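Local coordinates for protein propionate kinase (Francisella tularensis subsp. tularensis, PDB 3KHY) that probably catalyses the reversible transfer of a phosphoryl group between ATP and a short-chain carboxylate such as acetate or propionate, as a magnesium-dependent kinase of the acetokinase family, at residues S13-L18 against N371-I376; E123-C128 against L135-V140; I19-S24 against E379-I384. All blocks are in the same frame, centred on the assembly; numbering follows the deposited sequence.

Contact 1 of 3, residues S13-L18 against N371-I376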
ATOM      1  N   SER A  13      -4.328  -6.476 -31.145  1.00 35.57           N
ATOM      2  CA  SER A  13      -3.981  -5.144 -31.621  1.00 33.21           C
ATOM      3  C   SER A  13      -2.482  -4.958 -31.817  1.00 35.07           C
ATOM      4  O   SER A  13      -1.670  -5.598 -31.145  1.00 34.83           O
ATOM      5  CB  SER A  13      -4.484  -4.096 -30.629  1.00 30.59           C
ATOM      6  OG  SER A  13      -3.681  -4.105 -29.469  1.00 31.37           O
ATOM      7  N   VAL A  14      -2.125  -4.071 -32.740  1.00 30.88           N
ATOM      8  CA  VAL A  14      -0.741  -3.660 -32.926  1.00 30.86           C
ATOM      9  C   VAL A  14      -0.672  -2.144 -32.976  1.00 30.61           C
ATOM     10  O   VAL A  14      -1.222  -1.515 -33.875  1.00 31.35           O
ATOM     11  CB  VAL A  14      -0.125  -4.223 -34.226  1.00 34.35           C
ATOM     12  CG1 VAL A  14       1.315  -3.725 -34.387  1.00 31.47           C
ATOM     13  CG2 VAL A  14      -0.170  -5.751 -34.234  1.00 37.89           C
ATOM     14  N   LYS A  15      -0.005  -1.553 -31.998  1.00 28.21           N
ATOM     15  CA  LYS A  15       0.227  -0.123 -32.021  1.00 26.04           C
ATOM     16  C   LYS A  15       1.590   0.101 -32.654  1.00 30.08           C
ATOM     17  O   LYS A  15       2.545  -0.589 -32.309  1.00 29.75           O
ATOM     18  CB  LYS A  15       0.208   0.420 -30.600  1.00 25.93           C
ATOM     19  CG  LYS A  15       0.578   1.876 -30.505  1.00 28.83           C
ATOM     20  CD  LYS A  15       0.760   2.287 -29.064  1.00 37.95           C
ATOM     21  CE  LYS A  15       1.266   3.711 -28.969  1.00 48.75           C
ATOM     22  NZ  LYS A  15       1.319   4.149 -27.550  1.00 57.22           N
ATOM     23  N   PHE A  16       1.693   1.037 -33.592  1.00 24.62           N
ATOM     24  CA  PHE A  16       2.974   1.241 -34.267  1.00 25.61           C
ATOM     25  C   PHE A  16       3.348   2.701 -34.496  1.00 21.23           C
ATOM     26  O   PHE A  16       2.489   3.578 -34.539  1.00 23.56           O
ATOM     27  CB  PHE A  16       3.031   0.461 -35.592  1.00 23.54           C
ATOM     28  CG  PHE A  16       1.962   0.847 -36.576  1.00 26.93           C
ATOM     29  CD1 PHE A  16       2.160   1.899 -37.453  1.00 32.78           C
ATOM     30  CD2 PHE A  16       0.770   0.150 -36.634  1.00 27.88           C
ATOM     31  CE1 PHE A  16       1.186   2.250 -38.365  1.00 33.26           C
ATOM     32  CE2 PHE A  16      -0.206   0.499 -37.540  1.00 30.26           C
ATOM     33  CZ  PHE A  16       0.004   1.550 -38.407  1.00 35.03           C
ATOM     34  N   ALA A  17       4.645   2.946 -34.638  1.00 20.16           N
ATOM     35  CA  ALA A  17       5.139   4.274 -34.964  1.00 18.64           C
ATOM     36  C   ALA A  17       6.448   4.173 -35.721  1.00 20.46           C
ATOM     37  O   ALA A  17       7.259   3.278 -35.472  1.00 22.87           O
ATOM     38  CB  ALA A  17       5.330   5.097 -33.694  1.00 18.33           C
ATOM     39  N   LEU A  18       6.648   5.102 -36.643  1.00 19.66           N
ATOM     40  CA  LEU A  18       7.888   5.196 -37.390  1.00 23.00           C
ATOM     41  C   LEU A  18       8.604   6.449 -36.926  1.00 26.19           C
ATOM     42  O   LEU A  18       8.106   7.560 -37.112  1.00 26.29           O
ATOM     43  CB  LEU A  18       7.572   5.306 -38.873  1.00 20.79           C
ATOM     44  CG  LEU A  18       8.712   5.006 -39.838  1.00 33.94           C
ATOM     45  CD1 LEU A  18       9.376   3.678 -39.485  1.00 37.05           C
ATOM     46  CD2 LEU A  18       8.160   4.986 -41.254  1.00 31.48           C
ATOM     47  N   ASN A 371       7.112  10.542 -23.941  1.00 18.69           N
ATOM     48  CA  ASN A 371       7.144  10.080 -25.326  1.00 19.93           C
ATOM     49  C   ASN A 371       7.789   8.702 -25.323  1.00 16.91           C
ATOM     50  O   ASN A 371       8.972   8.551 -25.614  1.00 17.67           O
ATOM     51  CB  ASN A 371       7.930  11.053 -26.221  1.00 18.00           C
ATOM     52  CG  ASN A 371       7.745  10.765 -27.715  1.00 25.66           C
ATOM     53  OD1 ASN A 371       7.357   9.659 -28.108  1.00 21.73           O
ATOM     54  ND2 ASN A 371       8.020  11.758 -28.545  1.00 26.17           N
ATOM     55  N   GLU A 372       7.009   7.704 -24.935  1.00 13.09           N
ATOM     56  CA  GLU A 372       7.548   6.367 -24.736  1.00 17.43           C
ATOM     57  C   GLU A 372       8.000   5.764 -26.062  1.00 17.66           C
ATOM     58  O   GLU A 372       8.940   4.993 -26.100  1.00 18.10           O
ATOM     59  CB  GLU A 372       6.495   5.472 -24.079  1.00 19.77           C
ATOM     60  CG  GLU A 372       6.144   5.888 -22.652  1.00 26.06           C
ATOM     61  CD  GLU A 372       4.667   5.726 -22.339  1.00 41.72           C
ATOM     62  OE1 GLU A 372       3.871   6.631 -22.694  1.00 42.93           O
ATOM     63  OE2 GLU A 372       4.303   4.695 -21.735  1.00 44.64           O
ATOM     64  N   GLU A 373       7.319   6.114 -27.151  1.00 16.21           N
ATOM     65  CA  GLU A 373       7.677   5.564 -28.457  1.00 19.95           C
ATOM     66  C   GLU A 373       9.050   6.082 -28.873  1.00 17.13           C
ATOM     67  O   GLU A 373       9.870   5.330 -29.383  1.00 19.23           O
ATOM     68  CB  GLU A 373       6.618   5.914 -29.519  1.00 22.90           C
ATOM     69  CG  GLU A 373       5.192   5.483 -29.173  1.00 36.89           C
ATOM     70  CD  GLU A 373       4.535   6.379 -28.107  1.00 46.86           C
ATOM     71  OE1 GLU A 373       5.035   7.496 -27.841  1.00 38.23           O
ATOM     72  OE2 GLU A 373       3.509   5.959 -27.529  1.00 55.62           O
ATOM     73  N   LEU A 374       9.302   7.366 -28.643  1.00 22.26           N
ATOM     74  CA  LEU A 374      10.631   7.929 -28.899  1.00 20.91           C
ATOM     75  C   LEU A 374      11.698   7.262 -28.032  1.00 18.05           C
ATOM     76  O   LEU A 374      12.804   6.985 -28.493  1.00 23.24           O
ATOM     77  CB  LEU A 374      10.637   9.447 -28.678  1.00 22.39           C
ATOM     78  CG  LEU A 374      11.970  10.181 -28.857  1.00 26.50           C
ATOM     79  CD1 LEU A 374      12.559   9.922 -30.238  1.00 25.84           C
ATOM     80  CD2 LEU A 374      11.791  11.686 -28.633  1.00 25.58           C
HETATM   81  N   MSE A 375      11.366   7.004 -26.769  1.00 16.14           N
HETATM   82  CA  MSE A 375      12.314   6.378 -25.865  1.00 20.60           C
HETATM   83  C   MSE A 375      12.672   4.980 -26.364  1.00 19.77           C
HETATM   84  O   MSE A 375      13.827   4.574 -26.321  1.00 24.86           O
HETATM   85  CB  MSE A 375      11.728   6.293 -24.455  1.00 19.43           C
HETATM   86  CG  MSE A 375      12.698   5.751 -23.421  1.00 24.66           C
HETATM   87 SE   MSE A 375      14.215   6.963 -23.094  1.00 41.42          SE
HETATM   88  CE  MSE A 375      15.304   5.777 -22.028  1.00 90.27           C
ATOM     89  N   ILE A 376      11.667   4.238 -26.810  1.00 17.13           N
ATOM     90  CA  ILE A 376      11.908   2.909 -27.346  1.00 17.07           C
ATOM     91  C   ILE A 376      12.799   3.006 -28.590  1.00 21.40           C
ATOM     92  O   ILE A 376      13.700   2.190 -28.775  1.00 19.39           O
ATOM     93  CB  ILE A 376      10.592   2.198 -27.677  1.00 18.81           C
ATOM     94  CG1 ILE A 376       9.901   1.739 -26.387  1.00 14.20           C
ATOM     95  CG2 ILE A 376      10.834   1.007 -28.588  1.00 21.42           C
ATOM     96  CD1 ILE A 376       8.479   1.222 -26.630  1.00 19.68           C
TER
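Lys15 and Glu373 meet through opposite chain shapes. The lysine sets CG trans to its backbone N (chi1 174°) and stays extended to the ammonium group, whereas the glutamate bends at its second torsion (chi2 75°), which brings its carboxylate to the lysine's ammonium end; the two side chains run at about a right angle to each other. Lys15 NZ donates to Glu373 OE2 at 2.8 Å in a salt bridge that uses the anti lone pair of that oxygen, away from OE1. Farther along the strand, Ala17 CB packs on Glu373 CB at 4.4 Å, the aliphatic part of the contact. The pair joins strand 14-20, within the N-terminal sheet of this ASKHA-type kinase (the actin and Hsp70 superfamily), to the first turn of the C-terminal helix 372-382. Phe16 points to the other face, toward Leu66 of helix 59-72. Asn371 is the N-cap of helix 372-382: its OD1 accepts from Leu374 N at 3.1 Å, the donor standing above the amide carbonyl plane. Glu373 OE1 lies 3.2 Å from Asn371 OD1, two acceptors, one a carboxylate oxygen and one a neutral amide oxygen, that do not bond; the Lys15 ammonium and the helix N-terminus would probably favour the charged carboxylate. Lys15 is a predicted ATP-binding residue and also touches Asn8, a predicted magnesium ligand. Glu372, predicted to bind magnesium too, forms a salt bridge with Arg85, the predicted substrate-binding arginine.

Contact 2 of 3, residues E123-C128 against L135-V140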
ATOM      1  N   GLU A 123       5.034 -13.418 -30.034  1.00 39.53           N
ATOM      2  CA  GLU A 123       4.468 -13.688 -31.357  1.00 46.26           C
ATOM      3  C   GLU A 123       4.729 -12.557 -32.339  1.00 40.67           C
ATOM      4  O   GLU A 123       5.049 -12.801 -33.500  1.00 36.74           O
ATOM      5  CB  GLU A 123       2.969 -13.964 -31.262  1.00 53.79           C
ATOM      6  CG  GLU A 123       2.655 -15.357 -30.744  1.00 68.96           C
ATOM      7  CD  GLU A 123       1.390 -15.395 -29.914  1.00 77.19           C
ATOM      8  OE1 GLU A 123       0.605 -14.423 -29.986  1.00 79.67           O
ATOM      9  OE2 GLU A 123       1.188 -16.395 -29.187  1.00 77.15           O
ATOM     10  N   GLY A 124       4.580 -11.323 -31.868  1.00 44.26           N
ATOM     11  CA  GLY A 124       4.833 -10.157 -32.691  1.00 40.69           C
ATOM     12  C   GLY A 124       6.267 -10.147 -33.179  1.00 41.47           C
ATOM     13  O   GLY A 124       6.547  -9.838 -34.337  1.00 43.63           O
ATOM     14  N   ILE A 125       7.180 -10.492 -32.282  1.00 36.06           N
ATOM     15  CA  ILE A 125       8.593 -10.575 -32.617  1.00 34.36           C
ATOM     16  C   ILE A 125       8.821 -11.613 -33.715  1.00 41.09           C
ATOM     17  O   ILE A 125       9.591 -11.380 -34.650  1.00 43.94           O
ATOM     18  CB  ILE A 125       9.434 -10.909 -31.357  1.00 35.84           C
ATOM     19  CG1 ILE A 125       9.433  -9.711 -30.400  1.00 34.87           C
ATOM     20  CG2 ILE A 125      10.855 -11.296 -31.733  1.00 34.92           C
ATOM     21  CD1 ILE A 125      10.104  -9.982 -29.075  1.00 38.25           C
ATOM     22  N   ARG A 126       8.138 -12.749 -33.608  1.00 33.95           N
ATOM     23  CA  ARG A 126       8.266 -13.813 -34.603  1.00 39.45           C
ATOM     24  C   ARG A 126       7.707 -13.404 -35.966  1.00 42.53           C
ATOM     25  O   ARG A 126       8.319 -13.672 -36.998  1.00 46.56           O
ATOM     26  CB  ARG A 126       7.625 -15.108 -34.102  1.00 47.15           C
ATOM     27  CG  ARG A 126       8.478 -15.815 -33.041  1.00 50.00           C
ATOM     28  CD  ARG A 126       7.668 -16.805 -32.230  1.00 63.86           C
ATOM     29  NE  ARG A 126       8.478 -17.466 -31.208  1.00 72.41           N
ATOM     30  CZ  ARG A 126       7.988 -18.297 -30.292  1.00 78.57           C
ATOM     31  NH1 ARG A 126       6.687 -18.564 -30.273  1.00 84.83           N
ATOM     32  NH2 ARG A 126       8.792 -18.855 -29.394  1.00 75.35           N
ATOM     33  N   PHE A 127       6.554 -12.744 -35.967  1.00 45.52           N
ATOM     34  CA  PHE A 127       6.021 -12.182 -37.203  1.00 47.26           C
ATOM     35  C   PHE A 127       7.069 -11.286 -37.850  1.00 44.96           C
ATOM     36  O   PHE A 127       7.284 -11.338 -39.059  1.00 45.70           O
ATOM     37  CB  PHE A 127       4.735 -11.388 -36.951  1.00 47.02           C
ATOM     38  CG  PHE A 127       3.501 -12.243 -36.840  1.00 48.04           C
ATOM     39  CD1 PHE A 127       3.123 -13.076 -37.879  1.00 56.53           C
ATOM     40  CD2 PHE A 127       2.709 -12.199 -35.705  1.00 44.88           C
ATOM     41  CE1 PHE A 127       1.987 -13.863 -37.780  1.00 61.08           C
ATOM     42  CE2 PHE A 127       1.573 -12.980 -35.602  1.00 48.26           C
ATOM     43  CZ  PHE A 127       1.211 -13.812 -36.639  1.00 55.99           C
ATOM     44  N   CYS A 128       7.732 -10.474 -37.037  1.00 47.20           N
ATOM     45  CA  CYS A 128       8.729  -9.544 -37.552  1.00 47.30           C
ATOM     46  C   CYS A 128       9.961 -10.254 -38.092  1.00 50.67           C
ATOM     47  O   CYS A 128      10.575  -9.786 -39.049  1.00 54.84           O
ATOM     48  CB  CYS A 128       9.125  -8.514 -36.490  1.00 44.18           C
ATOM     49  SG  CYS A 128       7.881  -7.222 -36.251  1.00 40.13           S
ATOM     50  N   LEU A 135      16.160  -6.995 -40.500  1.00 59.28           N
ATOM     51  CA  LEU A 135      16.271  -5.988 -39.451  1.00 48.45           C
ATOM     52  C   LEU A 135      16.618  -6.548 -38.070  1.00 47.17           C
ATOM     53  O   LEU A 135      16.035  -7.536 -37.627  1.00 44.76           O
ATOM     54  CB  LEU A 135      14.989  -5.166 -39.380  1.00 47.63           C
ATOM     55  CG  LEU A 135      14.717  -4.320 -40.622  1.00 51.40           C
ATOM     56  CD1 LEU A 135      13.401  -3.587 -40.478  1.00 48.36           C
ATOM     57  CD2 LEU A 135      15.860  -3.344 -40.872  1.00 53.99           C
ATOM     58  N   PRO A 136      17.581  -5.910 -37.390  1.00 45.10           N
ATOM     59  CA  PRO A 136      17.834  -6.232 -35.985  1.00 43.33           C
ATOM     60  C   PRO A 136      16.604  -5.827 -35.174  1.00 39.43           C
ATOM     61  O   PRO A 136      15.883  -4.907 -35.573  1.00 33.76           O
ATOM     62  CB  PRO A 136      19.018  -5.327 -35.618  1.00 45.07           C
ATOM     63  CG  PRO A 136      19.521  -4.759 -36.906  1.00 50.13           C
ATOM     64  CD  PRO A 136      18.373  -4.757 -37.845  1.00 48.27           C
ATOM     65  N   GLN A 137      16.359  -6.513 -34.063  1.00 36.50           N
ATOM     66  CA  GLN A 137      15.210  -6.217 -33.220  1.00 32.43           C
ATOM     67  C   GLN A 137      15.645  -6.035 -31.770  1.00 30.03           C
ATOM     68  O   GLN A 137      16.576  -6.694 -31.298  1.00 32.98           O
ATOM     69  CB  GLN A 137      14.156  -7.318 -33.338  1.00 36.32           C
ATOM     70  CG  GLN A 137      13.792  -7.653 -34.775  1.00 40.29           C
ATOM     71  CD  GLN A 137      12.552  -8.515 -34.881  1.00 45.07           C
ATOM     72  OE1 GLN A 137      12.583  -9.592 -35.469  1.00 60.59           O
ATOM     73  NE2 GLN A 137      11.454  -8.046 -34.316  1.00 37.74           N
ATOM     74  N   VAL A 138      14.970  -5.129 -31.074  1.00 28.64           N
ATOM     75  CA  VAL A 138      15.293  -4.812 -29.686  1.00 25.82           C
ATOM     76  C   VAL A 138      14.030  -4.858 -28.824  1.00 25.64           C
ATOM     77  O   VAL A 138      12.958  -4.436 -29.263  1.00 26.17           O
ATOM     78  CB  VAL A 138      15.946  -3.414 -29.577  1.00 27.75           C
ATOM     79  CG1 VAL A 138      15.940  -2.912 -28.129  1.00 25.02           C
ATOM     80  CG2 VAL A 138      17.366  -3.444 -30.132  1.00 27.36           C
ATOM     81  N   ALA A 139      14.163  -5.396 -27.609  1.00 27.93           N
ATOM     82  CA  ALA A 139      13.070  -5.412 -26.637  1.00 23.62           C
ATOM     83  C   ALA A 139      13.320  -4.360 -25.547  1.00 23.02           C
ATOM     84  O   ALA A 139      14.419  -4.283 -24.992  1.00 22.73           O
ATOM     85  CB  ALA A 139      12.939  -6.785 -26.020  1.00 24.96           C
ATOM     86  N   VAL A 140      12.302  -3.550 -25.266  1.00 22.13           N
ATOM     87  CA  VAL A 140      12.384  -2.502 -24.254  1.00 19.90           C
ATOM     88  C   VAL A 140      11.291  -2.760 -23.216  1.00 16.81           C
ATOM     89  O   VAL A 140      10.100  -2.736 -23.547  1.00 19.62           O
ATOM     90  CB  VAL A 140      12.173  -1.116 -24.888  1.00 20.71           C
ATOM     91  CG1 VAL A 140      12.285  -0.017 -23.833  1.00 23.80           C
ATOM     92  CG2 VAL A 140      13.175  -0.882 -26.034  1.00 24.10           C
TER
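The amide of Gln137 lies against the helix surface formed by Ile125 and Cys128. Its closest touch is NE2 to Cys128 CB, 3.2 Å, a tight approach to carbon, and Gln137 OE1 stands 3.8 Å from the same Cys128 CB. Gln137 OE1 is also 3.6 Å from the backbone oxygen Ile125 O, two acceptors facing each other, and no hydrogen bond joins the segments. Ile125 CG2 reaches Gln137 NE2 at 4.2 Å, and the two side chains pass at an oblique angle. Gln137 gets there by continuing almost straight beyond CG (chi2 -168°), which carries the amide from the sheet to the helix. Helix 118-131 and strand 137-141 follow one another in sequence and form the last part of a beta-alpha-beta crossover: strand 137-141 runs parallel beside strand 79-86, and the helix packs on one face of their sheet. A second shell places these groups. Gln137 NE2 makes a weak hydrogen bond to His84 NE2 on strand 79-86, giving the buried amide a polar partner, and both Ile125 and Cys128 rest on His84 as well. Cys128 also touches Phe63 of helix 59-72, which lies beside this helix. Val138, the next residue of the strand, points away from helix 118-131 and packs on Thr380 of the C-terminal helix, which covers the other face.

Contact 3 of 3, residues I19-S24 against E379-I384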
ATOM      1  N   ILE A  19       9.771   6.277 -36.318  1.00 21.93           N
ATOM      2  CA  ILE A  19      10.426   7.382 -35.641  1.00 23.32           C
ATOM      3  C   ILE A  19      11.860   7.569 -36.131  1.00 25.68           C
ATOM      4  O   ILE A  19      12.573   6.602 -36.366  1.00 25.94           O
ATOM      5  CB  ILE A  19      10.389   7.160 -34.114  1.00 25.51           C
ATOM      6  CG1 ILE A  19       8.938   7.213 -33.633  1.00 24.24           C
ATOM      7  CG2 ILE A  19      11.245   8.194 -33.365  1.00 21.12           C
ATOM      8  CD1 ILE A  19       8.759   6.752 -32.222  1.00 38.64           C
ATOM      9  N   ASN A  20      12.261   8.821 -36.311  1.00 25.19           N
ATOM     10  CA  ASN A  20      13.649   9.139 -36.610  1.00 24.82           C
ATOM     11  C   ASN A  20      14.333   9.522 -35.318  1.00 25.00           C
ATOM     12  O   ASN A  20      14.059  10.588 -34.762  1.00 20.67           O
ATOM     13  CB  ASN A  20      13.735  10.282 -37.626  1.00 29.65           C
ATOM     14  CG  ASN A  20      15.167  10.605 -38.020  1.00 36.38           C
ATOM     15  OD1 ASN A  20      16.032  10.787 -37.163  1.00 44.16           O
ATOM     16  ND2 ASN A  20      15.424  10.676 -39.323  1.00 37.18           N
ATOM     17  N   PRO A  21      15.223   8.646 -34.826  1.00 35.72           N
ATOM     18  CA  PRO A  21      15.856   8.796 -33.509  1.00 40.42           C
ATOM     19  C   PRO A  21      16.753  10.027 -33.427  1.00 48.90           C
ATOM     20  O   PRO A  21      16.981  10.557 -32.342  1.00 51.74           O
ATOM     21  CB  PRO A  21      16.722   7.535 -33.380  1.00 39.33           C
ATOM     22  CG  PRO A  21      16.280   6.621 -34.469  1.00 40.46           C
ATOM     23  CD  PRO A  21      15.741   7.478 -35.556  1.00 37.90           C
ATOM     24  N   HIS A  22      17.245  10.486 -34.570  0.50 44.09           N
ATOM     25  CA  HIS A  22      18.190  11.592 -34.597  0.50 48.43           C
ATOM     26  C   HIS A  22      17.498  12.953 -34.585  0.50 43.49           C
ATOM     27  O   HIS A  22      17.998  13.906 -33.986  0.50 40.09           O
ATOM     28  CB  HIS A  22      19.119  11.451 -35.802  0.50 55.77           C
ATOM     29  CG  HIS A  22      19.700  10.079 -35.943  0.50 66.95           C
ATOM     30  ND1 HIS A  22      19.248   9.172 -36.877  0.50 70.44           N
ATOM     31  CD2 HIS A  22      20.675   9.449 -35.247  0.50 69.55           C
ATOM     32  CE1 HIS A  22      19.933   8.049 -36.761  0.50 71.99           C
ATOM     33  NE2 HIS A  22      20.804   8.191 -35.779  0.50 71.68           N
ATOM     34  N   THR A  23      16.343  13.038 -35.235  1.00 45.47           N
ATOM     35  CA  THR A  23      15.571  14.274 -35.253  1.00 37.30           C
ATOM     36  C   THR A  23      14.469  14.236 -34.201  1.00 34.15           C
ATOM     37  O   THR A  23      13.861  15.260 -33.890  1.00 32.43           O
ATOM     38  CB  THR A  23      14.927  14.519 -36.626  1.00 35.66           C
ATOM     39  OG1 THR A  23      13.998  13.468 -36.910  1.00 30.67           O
ATOM     40  CG2 THR A  23      15.989  14.555 -37.710  1.00 42.23           C
ATOM     41  N   SER A  24      14.215  13.043 -33.669  1.00 35.58           N
ATOM     42  CA  SER A  24      13.179  12.834 -32.653  1.00 35.37           C
ATOM     43  C   SER A  24      11.773  12.908 -33.229  1.00 34.84           C
ATOM     44  O   SER A  24      10.799  12.950 -32.483  1.00 34.47           O
ATOM     45  CB  SER A  24      13.310  13.837 -31.505  1.00 33.91           C
ATOM     46  OG  SER A  24      14.513  13.639 -30.785  1.00 39.53           O
ATOM     47  N   GLU A 379      16.365   3.739 -27.347  1.00 22.96           N
ATOM     48  CA  GLU A 379      16.943   2.533 -26.758  1.00 19.88           C
ATOM     49  C   GLU A 379      17.380   1.556 -27.839  1.00 24.56           C
ATOM     50  O   GLU A 379      18.405   0.880 -27.722  1.00 29.25           O
ATOM     51  CB  GLU A 379      15.914   1.853 -25.854  1.00 22.37           C
ATOM     52  CG  GLU A 379      15.671   2.597 -24.569  1.00 27.53           C
ATOM     53  CD  GLU A 379      16.825   2.415 -23.622  1.00 39.39           C
ATOM     54  OE1 GLU A 379      17.075   1.255 -23.231  1.00 40.57           O
ATOM     55  OE2 GLU A 379      17.490   3.417 -23.290  1.00 40.59           O
ATOM     56  N   THR A 380      16.576   1.474 -28.890  1.00 22.34           N
ATOM     57  CA  THR A 380      16.841   0.553 -29.991  1.00 22.11           C
ATOM     58  C   THR A 380      18.061   1.010 -30.795  1.00 27.49           C
ATOM     59  O   THR A 380      18.985   0.236 -31.027  1.00 32.33           O
ATOM     60  CB  THR A 380      15.605   0.425 -30.904  1.00 25.29           C
ATOM     61  OG1 THR A 380      14.516  -0.128 -30.149  1.00 27.27           O
ATOM     62  CG2 THR A 380      15.904  -0.476 -32.112  1.00 25.45           C
ATOM     63  N   GLN A 381      18.060   2.276 -31.194  1.00 26.07           N
ATOM     64  CA  GLN A 381      19.188   2.879 -31.898  1.00 32.31           C
ATOM     65  C   GLN A 381      20.507   2.644 -31.149  1.00 35.37           C
ATOM     66  O   GLN A 381      21.543   2.360 -31.755  1.00 39.06           O
ATOM     67  CB  GLN A 381      18.946   4.380 -32.062  1.00 37.05           C
ATOM     68  CG  GLN A 381      20.127   5.155 -32.632  1.00 42.61           C
ATOM     69  CD  GLN A 381      20.359   4.868 -34.096  1.00 49.54           C
ATOM     70  OE1 GLN A 381      19.453   4.423 -34.803  1.00 51.46           O
ATOM     71  NE2 GLN A 381      21.574   5.125 -34.567  1.00 56.49           N
ATOM     72  N   ASN A 382      20.457   2.760 -29.828  1.00 35.80           N
ATOM     73  CA  ASN A 382      21.642   2.607 -28.998  1.00 36.49           C
ATOM     74  C   ASN A 382      22.302   1.237 -29.140  1.00 38.91           C
ATOM     75  O   ASN A 382      23.503   1.101 -28.920  1.00 45.74           O
ATOM     76  CB  ASN A 382      21.298   2.870 -27.532  1.00 39.33           C
ATOM     77  CG  ASN A 382      22.520   2.832 -26.633  1.00 48.34           C
ATOM     78  OD1 ASN A 382      22.563   2.085 -25.656  1.00 50.95           O
ATOM     79  ND2 ASN A 382      23.523   3.635 -26.965  1.00 49.47           N
ATOM     80  N   LEU A 383      21.520   0.234 -29.522  1.00 32.29           N
ATOM     81  CA  LEU A 383      22.019  -1.138 -29.596  1.00 35.32           C
ATOM     82  C   LEU A 383      22.381  -1.631 -30.999  1.00 40.42           C
ATOM     83  O   LEU A 383      22.811  -2.773 -31.150  1.00 42.59           O
ATOM     84  CB  LEU A 383      21.007  -2.109 -28.993  1.00 32.35           C
ATOM     85  CG  LEU A 383      20.740  -2.015 -27.496  1.00 28.95           C
ATOM     86  CD1 LEU A 383      19.563  -2.904 -27.130  1.00 28.22           C
ATOM     87  CD2 LEU A 383      21.984  -2.408 -26.726  1.00 36.02           C
ATOM     88  N   ILE A 384      22.201  -0.799 -32.020  1.00 45.80           N
ATOM     89  CA  ILE A 384      22.447  -1.244 -33.393  1.00 46.83           C
ATOM     90  C   ILE A 384      23.600  -0.497 -34.060  1.00 56.57           C
ATOM     91  O   ILE A 384      24.493   0.015 -33.388  1.00 57.48           O
ATOM     92  CB  ILE A 384      21.192  -1.108 -34.277  1.00 46.91           C
ATOM     93  CG1 ILE A 384      20.893   0.364 -34.554  1.00 48.48           C
ATOM     94  CG2 ILE A 384      19.994  -1.804 -33.634  1.00 44.61           C
ATOM     95  CD1 ILE A 384      19.744   0.569 -35.495  1.00 45.94           C
TER
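Pro21 and Gln381 stand 7.0 Å apart, CA to CA, where residues 21-23, helical in phi and psi but without the regular bonds, pass the last turn of helix 372-382. Gln381 carries the contact from the helix side. Its CG lies trans to the backbone N (chi1 173°), and a bend at chi2 turns the amide across the proline and the histidine at about a right angle to each. Gln381 CB meets Pro21 CB at 4.1 Å, while Gln381 OE1 sits 3.9 Å from Pro21 CG, so the proline ring packs along both the root and the oxygen of the glutamine. His22 comes in from the solvent side with the edge of its imidazole: Gln381 NE2 lies near the ring plane, 3.4 Å from His22 NE2, but the angle is too poor for a hydrogen bond, and the ring and amide planes are 74° apart. The histidine was modelled in two conformers, so its part in the contact is less certain than that of Pro21. The turn is shaped by Asn20, whose OD1 accepts from His22 N at 2.9 Å, an Asx turn, and again from Thr23 N at 3.0 Å. The first donor lies in the carbonyl plane of the Asn20 amide, the second above it. This contact ties the turn between strands 14-20 and 25-33 to the C-terminal end of the chain, away from the predicted catalytic and ligand sites. Beneath it, Pro21 and Thr380 both rest on Ile4 of strand 3-9. Gln381 OE1 is buried here without a hydrogen-bonding partner in the model; the glutamine is held chiefly by packing on Pro21, with the His22 edge a less certain neighbour, and no hydrogen bond across the segments fixes the rotation of its amide.

Contacts 1 and 3 pair the same two elements, strand 14-20 and helix 372-382, at successive points with centres 12 Å apart; Ile19 CD1 of contact 3 lies 3.4 Å from Glu373 O of contact 1, joining the two. Contact 2 lies on the opposite face of the same sheet, its centre 13 Å from contact 1 and 16 Å from contact 3. Strand 137-141 links the faces: Val140 CG1 touches Ile376 CG1 at 3.9 Å, and Val138 CB lies 3.6 Å from Thr380 OG1. Contact 1 alone holds predicted ATP and magnesium residues. In contact 2 the Ile125 side chain is about 9 Å from that of Arg85, the predicted substrate-binding residue; contact 3 lies away from the predicted sites.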